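Long-range contacts in beta-galactosidase (Bacillus circulans, PDB 4MAD), which probably hydrolyses terminal non-reducing beta-D-galactose residues from beta-D-galactosides, as a member of glycoside hydrolase family 35: residues 355-361 / 583-589; 526-532 / 557-563. All coordinates share one frame; numbering follows the deposited sequence.

Contact 1: 355-361 / 583-589; sequences LFGKVKF and QSVTFVD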
ATOM      1  N   LEU A 355     -13.908  -2.319 -23.265  1.00 20.09           N
ATOM      2  CA  LEU A 355     -13.621  -3.734 -23.216  1.00 23.58           C
ATOM      3  C   LEU A 355     -12.656  -4.015 -24.342  1.00 23.59           C
ATOM      4  O   LEU A 355     -12.757  -3.416 -25.351  1.00 24.83           O
ATOM      5  CB  LEU A 355     -14.810  -4.608 -23.516  1.00 27.24           C
ATOM      6  CG  LEU A 355     -16.128  -4.613 -22.845  1.00 32.17           C
ATOM      7  CD1 LEU A 355     -16.963  -3.627 -23.470  1.00 32.92           C
ATOM      8  CD2 LEU A 355     -16.724  -5.913 -22.983  1.00 35.02           C
ATOM      9  N   PHE A 356     -11.750  -4.939 -24.153  1.00 20.34           N
ATOM     10  CA  PHE A 356     -10.881  -5.353 -25.212  1.00 20.42           C
ATOM     11  C   PHE A 356     -10.996  -6.826 -25.556  1.00 22.07           C
ATOM     12  O   PHE A 356     -10.344  -7.280 -26.423  1.00 23.17           O
ATOM     13  CB  PHE A 356      -9.445  -4.973 -24.933  1.00 18.49           C
ATOM     14  CG  PHE A 356      -9.159  -3.504 -25.045  1.00 22.00           C
ATOM     15  CD1 PHE A 356      -8.848  -2.933 -26.255  1.00 26.43           C
ATOM     16  CD2 PHE A 356      -9.100  -2.720 -23.952  1.00 19.82           C
ATOM     17  CE1 PHE A 356      -8.554  -1.645 -26.333  1.00 23.86           C
ATOM     18  CE2 PHE A 356      -8.803  -1.417 -24.041  1.00 27.85           C
ATOM     19  CZ  PHE A 356      -8.525  -0.875 -25.219  1.00 22.83           C
ATOM     20  N   GLY A 357     -11.825  -7.551 -24.834  1.00 22.38           N
ATOM     21  CA  GLY A 357     -12.165  -8.886 -25.174  1.00 24.07           C
ATOM     22  C   GLY A 357     -11.147  -9.912 -24.749  1.00 24.33           C
ATOM     23  O   GLY A 357     -10.280  -9.617 -23.992  1.00 22.18           O
ATOM     24  N   LYS A 358     -11.271 -11.114 -25.265  1.00 22.33           N
ATOM     25  CA  LYS A 358     -10.389 -12.168 -24.864  1.00 23.84           C
ATOM     26  C   LYS A 358      -8.984 -12.119 -25.430  1.00 23.75           C
ATOM     27  O   LYS A 358      -8.800 -11.930 -26.572  1.00 22.00           O
ATOM     28  CB  LYS A 358     -10.998 -13.511 -25.160  1.00 25.51           C
ATOM     29  CG  LYS A 358      -9.989 -14.534 -25.361  1.00 27.24           C
ATOM     30  CD  LYS A 358     -10.501 -15.911 -25.141  1.00 41.12           C
ATOM     31  CE  LYS A 358     -11.991 -16.005 -24.947  1.00 44.66           C
ATOM     32  NZ  LYS A 358     -12.449 -17.351 -25.337  1.00 50.78           N
ATOM     33  N   VAL A 359      -8.002 -12.352 -24.573  1.00 20.64           N
ATOM     34  CA  VAL A 359      -6.606 -12.594 -24.955  1.00 21.01           C
ATOM     35  C   VAL A 359      -6.169 -14.023 -24.641  1.00 22.04           C
ATOM     36  O   VAL A 359      -6.193 -14.444 -23.510  1.00 24.72           O
ATOM     37  CB  VAL A 359      -5.640 -11.676 -24.225  1.00 19.88           C
ATOM     38  CG1 VAL A 359      -4.237 -12.025 -24.496  1.00 18.05           C
ATOM     39  CG2 VAL A 359      -5.902 -10.292 -24.508  1.00 23.84           C
ATOM     40  N   LYS A 360      -5.789 -14.772 -25.666  1.00 21.17           N
ATOM     41  CA  LYS A 360      -5.352 -16.141 -25.483  1.00 21.91           C
ATOM     42  C   LYS A 360      -3.895 -16.247 -25.083  1.00 21.26           C
ATOM     43  O   LYS A 360      -3.066 -15.535 -25.575  1.00 20.58           O
ATOM     44  CB  LYS A 360      -5.586 -16.961 -26.740  1.00 24.58           C
ATOM     45  CG  LYS A 360      -6.951 -16.832 -27.281  1.00 29.96           C
ATOM     46  CD  LYS A 360      -7.221 -17.801 -28.378  1.00 39.72           C
ATOM     47  CE  LYS A 360      -7.802 -17.119 -29.553  1.00 43.91           C
ATOM     48  NZ  LYS A 360      -8.717 -16.129 -29.041  1.00 50.08           N
ATOM     49  N   PHE A 361      -3.602 -17.188 -24.224  1.00 21.25           N
ATOM     50  CA  PHE A 361      -2.236 -17.339 -23.851  1.00 22.09           C
ATOM     51  C   PHE A 361      -1.676 -18.474 -24.693  1.00 21.63           C
ATOM     52  O   PHE A 361      -2.002 -19.575 -24.487  1.00 23.43           O
ATOM     53  CB  PHE A 361      -2.097 -17.624 -22.365  1.00 19.98           C
ATOM     54  CG  PHE A 361      -2.462 -16.468 -21.483  1.00 20.21           C
ATOM     55  CD1 PHE A 361      -1.926 -15.242 -21.653  1.00 18.16           C
ATOM     56  CD2 PHE A 361      -3.347 -16.626 -20.494  1.00 20.39           C
ATOM     57  CE1 PHE A 361      -2.287 -14.228 -20.869  1.00 21.89           C
ATOM     58  CE2 PHE A 361      -3.686 -15.612 -19.708  1.00 18.41           C
ATOM     59  CZ  PHE A 361      -3.166 -14.427 -19.891  1.00 24.44           C
ATOM     60  N   GLN A 583      -6.770 -21.006 -20.413  1.00 21.79           N
ATOM     61  CA  GLN A 583      -6.295 -20.652 -21.733  1.00 22.83           C
ATOM     62  C   GLN A 583      -6.233 -19.183 -22.112  1.00 19.78           C
ATOM     63  O   GLN A 583      -5.625 -18.831 -23.049  1.00 21.09           O
ATOM     64  CB  GLN A 583      -7.070 -21.417 -22.784  1.00 23.94           C
ATOM     65  CG  GLN A 583      -7.026 -22.892 -22.695  1.00 37.20           C
ATOM     66  CD  GLN A 583      -5.654 -23.500 -22.871  1.00 49.46           C
ATOM     67  OE1 GLN A 583      -4.794 -22.975 -23.552  1.00 55.65           O
ATOM     68  NE2 GLN A 583      -5.458 -24.643 -22.258  1.00 55.63           N
ATOM     69  N   SER A 584      -6.914 -18.370 -21.340  1.00 20.98           N
ATOM     70  CA  SER A 584      -7.147 -16.983 -21.672  1.00 19.49           C
ATOM     71  C   SER A 584      -7.613 -16.129 -20.520  1.00 21.24           C
ATOM     72  O   SER A 584      -7.984 -16.598 -19.513  1.00 17.12           O
ATOM     73  CB  SER A 584      -8.221 -16.904 -22.741  1.00 21.67           C
ATOM     74  OG  SER A 584      -9.445 -17.232 -22.209  1.00 19.64           O
ATOM     75  N   VAL A 585      -7.640 -14.746 -20.694  1.00 18.05           N
ATOM     76  CA  VAL A 585      -8.350 -13.807 -19.907  1.00 20.83           C
ATOM     77  C   VAL A 585      -9.161 -12.836 -20.822  1.00 21.97           C
ATOM     78  O   VAL A 585      -8.867 -12.710 -21.939  1.00 22.47           O
ATOM     79  CB  VAL A 585      -7.407 -12.988 -19.005  1.00 20.00           C
ATOM     80  CG1 VAL A 585      -6.720 -13.893 -17.994  1.00 20.00           C
ATOM     81  CG2 VAL A 585      -6.383 -12.241 -19.845  1.00 20.00           C
ATOM     82  N   THR A 586      -9.941 -12.131 -20.142  1.00 22.67           N
ATOM     83  CA  THR A 586     -10.784 -11.212 -20.877  1.00 24.34           C
ATOM     84  C   THR A 586     -10.723  -9.812 -20.307  1.00 22.32           C
ATOM     85  O   THR A 586     -10.639  -9.664 -19.148  1.00 22.71           O
ATOM     86  CB  THR A 586     -12.242 -11.589 -20.827  1.00 26.74           C
ATOM     87  OG1 THR A 586     -12.358 -12.978 -20.855  1.00 35.48           O
ATOM     88  CG2 THR A 586     -12.903 -11.077 -22.036  1.00 29.84           C
ATOM     89  N   PHE A 587     -10.730  -8.805 -21.154  1.00 22.24           N
ATOM     90  CA  PHE A 587     -10.627  -7.466 -20.689  1.00 18.55           C
ATOM     91  C   PHE A 587     -12.058  -6.892 -20.740  1.00 20.32           C
ATOM     92  O   PHE A 587     -12.698  -7.006 -21.712  1.00 21.59           O
ATOM     93  CB  PHE A 587      -9.677  -6.658 -21.558  1.00 20.49           C
ATOM     94  CG  PHE A 587      -8.235  -6.982 -21.339  1.00 17.44           C
ATOM     95  CD1 PHE A 587      -7.393  -6.113 -20.736  1.00 20.15           C
ATOM     96  CD2 PHE A 587      -7.759  -8.171 -21.734  1.00 19.98           C
ATOM     97  CE1 PHE A 587      -6.106  -6.445 -20.512  1.00 21.33           C
ATOM     98  CE2 PHE A 587      -6.466  -8.507 -21.518  1.00 25.03           C
ATOM     99  CZ  PHE A 587      -5.647  -7.632 -20.919  1.00 19.60           C
ATOM    100  N   VAL A 588     -12.511  -6.288 -19.664  1.00 18.72           N
ATOM    101  CA  VAL A 588     -13.862  -5.782 -19.551  1.00 17.36           C
ATOM    102  C   VAL A 588     -13.881  -4.281 -19.193  1.00 19.61           C
ATOM    103  O   VAL A 588     -12.866  -3.736 -18.890  1.00 16.96           O
ATOM    104  CB  VAL A 588     -14.653  -6.591 -18.532  1.00 18.54           C
ATOM    105  CG1 VAL A 588     -14.647  -7.983 -18.910  1.00 23.09           C
ATOM    106  CG2 VAL A 588     -14.056  -6.456 -17.201  1.00 18.52           C
ATOM    107  N   ASP A 589     -15.049  -3.636 -19.271  1.00 18.64           N
ATOM    108  CA  ASP A 589     -15.150  -2.208 -19.094  1.00 18.94           C
ATOM    109  C   ASP A 589     -15.685  -1.736 -17.757  1.00 20.17           C
ATOM    110  O   ASP A 589     -15.843  -0.596 -17.525  1.00 18.59           O
ATOM    111  CB  ASP A 589     -15.894  -1.559 -20.249  1.00 19.68           C
ATOM    112  CG  ASP A 589     -17.345  -1.678 -20.142  1.00 23.22           C
ATOM    113  OD1 ASP A 589     -17.831  -2.484 -19.394  1.00 25.49           O
ATOM    114  OD2 ASP A 589     -18.024  -0.952 -20.833  1.00 23.93           O
TER
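Val359 and Phe587 meet on the buried side of this antiparallel pair, where CG2 of Val359 lies 3.5 Å from CE2 of the Phe587 ring. The valine's first torsion of 173° sends CG1 away from the backbone N and leaves CG2 beside that N, placed to touch the ring. Further along the same face, the Phe361 ring slants across Val585, with CE2 3.9 Å from CG1 and CZ equally near CG2. Leu520 and Leu575, from strands 514-522 and 569-577, pack against this layer. With an alanine in place of Phe361, both methyls of Val585 would probably lose the ring they rest on and a gap would open toward Leu575. The backbone bond from Phe361 N to Gln583 O, at 2.9 Å and 177°, is almost perfectly straight. At the other end the regular register is offset by a classic beta bulge: Phe356 and Gly357 both face Phe587, whose O accepts a bond from Gly357 N and a weak one from Phe356 N. Gly357 has a positive phi of 81°, which most other residues would adopt less readily. The opposite face is the solvent side. There the exposed Lys358 lays its aliphatic chain over Ser584, CD 3.4 Å from OG, the chain bending at chi3, at that same CD. Past the bulge, exposed Leu355 rests CD1 against the carboxylate carbon CG of Asp589 at 3.9 Å.

Contact 2: 526-532 / 557-563; sequences ADTFIDL and QTLYVPA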
ATOM      1  N   ALA A 526      -7.285   2.815 -23.782  1.00 20.87           N
ATOM      2  CA  ALA A 526      -8.335   3.337 -22.939  1.00 20.22           C
ATOM      3  C   ALA A 526      -8.285   2.563 -21.616  1.00 19.41           C
ATOM      4  O   ALA A 526      -7.730   1.525 -21.586  1.00 21.86           O
ATOM      5  CB  ALA A 526      -9.619   3.142 -23.552  1.00 21.00           C
ATOM      6  N   ASP A 527      -8.873   3.073 -20.554  1.00 18.95           N
ATOM      7  CA  ASP A 527      -8.858   2.358 -19.298  1.00 19.66           C
ATOM      8  C   ASP A 527      -9.623   1.079 -19.467  1.00 19.33           C
ATOM      9  O   ASP A 527     -10.497   1.005 -20.212  1.00 19.29           O
ATOM     10  CB  ASP A 527      -9.498   3.150 -18.170  1.00 19.37           C
ATOM     11  CG  ASP A 527      -8.665   4.292 -17.674  1.00 24.08           C
ATOM     12  OD1 ASP A 527      -7.523   4.444 -18.047  1.00 22.48           O
ATOM     13  OD2 ASP A 527      -9.213   5.047 -16.907  1.00 21.46           O
ATOM     14  N   THR A 528      -9.208   0.057 -18.763  1.00 17.85           N
ATOM     15  CA  THR A 528      -9.823  -1.234 -18.878  1.00 17.09           C
ATOM     16  C   THR A 528      -9.559  -2.089 -17.649  1.00 16.17           C
ATOM     17  O   THR A 528      -8.808  -1.700 -16.819  1.00 15.87           O
ATOM     18  CB  THR A 528      -9.403  -1.988 -20.163  1.00 14.22           C
ATOM     19  OG1 THR A 528     -10.191  -3.137 -20.347  1.00 17.34           O
ATOM     20  CG2 THR A 528      -7.986  -2.385 -20.091  1.00 18.27           C
ATOM     21  N   PHE A 529     -10.209  -3.235 -17.585  1.00 16.85           N
ATOM     22  CA  PHE A 529     -10.082  -4.116 -16.451  1.00 17.89           C
ATOM     23  C   PHE A 529      -9.928  -5.555 -16.889  1.00 20.34           C
ATOM     24  O   PHE A 529     -10.607  -5.983 -17.750  1.00 20.14           O
ATOM     25  CB  PHE A 529     -11.271  -3.982 -15.536  1.00 16.94           C
ATOM     26  CG  PHE A 529     -11.613  -2.558 -15.180  1.00 18.64           C
ATOM     27  CD1 PHE A 529     -11.208  -1.999 -13.990  1.00 17.55           C
ATOM     28  CD2 PHE A 529     -12.363  -1.762 -16.024  1.00 16.47           C
ATOM     29  CE1 PHE A 529     -11.513  -0.746 -13.673  1.00 16.05           C
ATOM     30  CE2 PHE A 529     -12.665  -0.495 -15.668  1.00 14.52           C
ATOM     31  CZ  PHE A 529     -12.212   0.006 -14.502  1.00 19.11           C
ATOM     32  N   ILE A 530      -9.019  -6.270 -16.257  1.00 17.58           N
ATOM     33  CA  ILE A 530      -8.819  -7.661 -16.538  1.00 17.24           C
ATOM     34  C   ILE A 530      -9.608  -8.567 -15.583  1.00 17.43           C
ATOM     35  O   ILE A 530      -9.412  -8.520 -14.429  1.00 19.00           O
ATOM     36  CB  ILE A 530      -7.324  -8.059 -16.432  1.00 18.83           C
ATOM     37  CG1 ILE A 530      -6.461  -7.202 -17.320  1.00 20.89           C
ATOM     38  CG2 ILE A 530      -7.151  -9.451 -16.830  1.00 19.54           C
ATOM     39  CD1 ILE A 530      -5.005  -7.562 -17.301  1.00 23.70           C
ATOM     40  N   ASP A 531     -10.470  -9.396 -16.123  1.00 17.51           N
ATOM     41  CA  ASP A 531     -11.311 -10.273 -15.345  1.00 18.85           C
ATOM     42  C   ASP A 531     -10.592 -11.575 -15.084  1.00 17.22           C
ATOM     43  O   ASP A 531     -10.343 -12.281 -15.979  1.00 19.44           O
ATOM     44  CB  ASP A 531     -12.568 -10.608 -16.106  1.00 20.75           C
ATOM     45  CG  ASP A 531     -13.345 -11.726 -15.485  1.00 30.01           C
ATOM     46  OD1 ASP A 531     -13.212 -12.012 -14.323  1.00 23.67           O
ATOM     47  OD2 ASP A 531     -14.112 -12.334 -16.210  1.00 37.19           O
ATOM     48  N   LEU A 532     -10.240 -11.802 -13.836  1.00 17.83           N
ATOM     49  CA  LEU A 532      -9.409 -12.899 -13.442  1.00 18.07           C
ATOM     50  C   LEU A 532     -10.141 -13.939 -12.625  1.00 19.24           C
ATOM     51  O   LEU A 532      -9.530 -14.740 -11.984  1.00 18.48           O
ATOM     52  CB  LEU A 532      -8.237 -12.397 -12.653  1.00 15.32           C
ATOM     53  CG  LEU A 532      -7.256 -11.606 -13.497  1.00 18.54           C
ATOM     54  CD1 LEU A 532      -6.689 -10.425 -12.867  1.00 18.31           C
ATOM     55  CD2 LEU A 532      -6.250 -12.460 -14.155  1.00 20.13           C
ATOM     56  N   GLN A 557     -12.299  -9.195  -8.142  1.00 15.98           N
ATOM     57  CA  GLN A 557     -12.054 -10.165  -9.188  1.00 13.90           C
ATOM     58  C   GLN A 557     -11.510  -9.603 -10.494  1.00 15.52           C
ATOM     59  O   GLN A 557     -11.374 -10.311 -11.408  1.00 19.52           O
ATOM     60  CB  GLN A 557     -13.290 -10.976  -9.458  1.00 17.28           C
ATOM     61  CG  GLN A 557     -13.848 -11.561  -8.252  1.00 17.00           C
ATOM     62  CD  GLN A 557     -13.250 -12.866  -7.895  1.00 24.53           C
ATOM     63  OE1 GLN A 557     -12.518 -13.408  -8.614  1.00 22.64           O
ATOM     64  NE2 GLN A 557     -13.626 -13.383  -6.750  1.00 26.00           N
ATOM     65  N   THR A 558     -11.229  -8.314 -10.541  1.00 16.34           N
ATOM     66  CA  THR A 558     -10.662  -7.655 -11.715  1.00 15.88           C
ATOM     67  C   THR A 558      -9.490  -6.818 -11.302  1.00 18.53           C
ATOM     68  O   THR A 558      -9.447  -6.400 -10.193  1.00 19.72           O
ATOM     69  CB  THR A 558     -11.623  -6.701 -12.387  1.00 16.92           C
ATOM     70  OG1 THR A 558     -12.191  -5.827 -11.427  1.00 19.69           O
ATOM     71  CG2 THR A 558     -12.702  -7.415 -13.085  1.00 16.09           C
ATOM     72  N   LEU A 559      -8.566  -6.609 -12.215  1.00 17.19           N
ATOM     73  CA  LEU A 559      -7.463  -5.717 -12.027  1.00 16.48           C
ATOM     74  C   LEU A 559      -7.601  -4.537 -12.987  1.00 16.71           C
ATOM     75  O   LEU A 559      -7.709  -4.746 -14.108  1.00 17.17           O
ATOM     76  CB  LEU A 559      -6.098  -6.388 -12.269  1.00 15.47           C
ATOM     77  CG  LEU A 559      -5.512  -7.308 -11.212  1.00 19.38           C
ATOM     78  CD1 LEU A 559      -4.248  -8.056 -11.623  1.00 17.15           C
ATOM     79  CD2 LEU A 559      -5.360  -6.641  -9.924  1.00 21.33           C
ATOM     80  N   TYR A 560      -7.512  -3.338 -12.461  1.00 15.73           N
ATOM     81  CA  TYR A 560      -7.555  -2.122 -13.234  1.00 15.42           C
ATOM     82  C   TYR A 560      -6.291  -1.946 -14.010  1.00 16.40           C
ATOM     83  O   TYR A 560      -5.244  -2.047 -13.498  1.00 17.78           O
ATOM     84  CB  TYR A 560      -7.836  -0.940 -12.319  1.00 14.68           C
ATOM     85  CG  TYR A 560      -7.587   0.470 -12.788  1.00 15.31           C
ATOM     86  CD1 TYR A 560      -8.176   0.977 -13.898  1.00 19.32           C
ATOM     87  CD2 TYR A 560      -6.803   1.290 -12.062  1.00 22.10           C
ATOM     88  CE1 TYR A 560      -7.959   2.226 -14.270  1.00 18.10           C
ATOM     89  CE2 TYR A 560      -6.562   2.536 -12.430  1.00 21.62           C
ATOM     90  CZ  TYR A 560      -7.158   3.014 -13.544  1.00 25.09           C
ATOM     91  OH  TYR A 560      -6.907   4.272 -13.897  1.00 28.44           O
ATOM     92  N   VAL A 561      -6.479  -1.653 -15.277  1.00 16.31           N
ATOM     93  CA  VAL A 561      -5.438  -1.296 -16.173  1.00 17.49           C
ATOM     94  C   VAL A 561      -5.572   0.160 -16.632  1.00 16.27           C
ATOM     95  O   VAL A 561      -6.351   0.449 -17.455  1.00 17.53           O
ATOM     96  CB  VAL A 561      -5.510  -2.167 -17.415  1.00 16.32           C
ATOM     97  CG1 VAL A 561      -4.366  -1.900 -18.311  1.00 17.86           C
ATOM     98  CG2 VAL A 561      -5.630  -3.590 -17.084  1.00 20.39           C
ATOM     99  N   PRO A 562      -4.770   1.044 -16.111  1.00 18.79           N
ATOM    100  CA  PRO A 562      -4.771   2.411 -16.574  1.00 19.41           C
ATOM    101  C   PRO A 562      -4.344   2.516 -18.037  1.00 20.99           C
ATOM    102  O   PRO A 562      -3.445   1.865 -18.437  1.00 19.70           O
ATOM    103  CB  PRO A 562      -3.718   3.076 -15.689  1.00 21.34           C
ATOM    104  CG  PRO A 562      -3.592   2.238 -14.568  1.00 21.43           C
ATOM    105  CD  PRO A 562      -3.841   0.874 -15.007  1.00 16.43           C
ATOM    106  N   ALA A 563      -4.932   3.434 -18.773  1.00 19.36           N
ATOM    107  CA  ALA A 563      -4.612   3.517 -20.174  1.00 21.42           C
ATOM    108  C   ALA A 563      -3.119   3.714 -20.452  1.00 20.08           C
ATOM    109  O   ALA A 563      -2.626   3.207 -21.420  1.00 22.84           O
ATOM    110  CB  ALA A 563      -5.378   4.589 -20.796  1.00 19.13           C
TER
HETATM  111  O   HOH W   1      -9.586 -13.563  -9.213  1.00 26.59           O
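Phe529 and Tyr560 slant across each other on one face of an antiparallel strand pair at the margin of the galactose-binding-like beta domain. Their ring centroids are 5.7 Å apart with planes inclined at 36°, and CE1 of Phe529 comes 3.8 Å from CD1 of Tyr560. Backbone bonds pair Thr528 with Val561 and Ile530 with Leu559. On the other face Thr528 and Val561 run alongside each other, pointing the same way, with CG2 of the threonine 3.7 Å from CB of the valine; Val561 CG2 also reaches Ile530 CG1. Leu532 closes this row by bringing CD1 to within 3.6 Å of Leu559 CD1. At the strand's start the Asp527 carboxylate stands at 90° to the Tyr560 ring, whose edge faces CG, and OD1 takes the backbone N of Ala563 at 2.9 Å, nearly along its own C-O axis.

At the far end a water lies between Gln557 OE1 and Leu532 O, its bond to the latter weak, while Gln557 NE2 bonds to Glu552 O. Val540 and Leu547 back the aliphatic layer. Thr528 OG1, anti to the backbone N, bonds to Arg354 O, with Val588 O sharing its one proton; Thr558 OG1 accepts from Val592 N. Tyr47 OH bonds to Asp527 OD1, and Lys353 would probably stabilise the ionised carboxylate through the salt bridge from its NZ to OD2.

Contacts 1 and 2 lie about 10 Å apart, centre to centre, in one antiparallel sheet of the C-terminal beta domain. Its order at this end runs 357-366, 584-588, 528-531, 558-561, so the two pairs are consecutive, and strands 584-588 and 528-531 join them. That seam is made by probable hydrogen bonds, Val588 N to Phe529 O at 2.7 Å and Asp531 N to Thr586 O at 3.0 Å, and by packing of Phe587 on Ile530. Along the chain, 355-361 comes first and 583-589 last, with both segments of contact 2 between them. The domain is thus built from both ends of a long stretch that also contains the other all-beta domain.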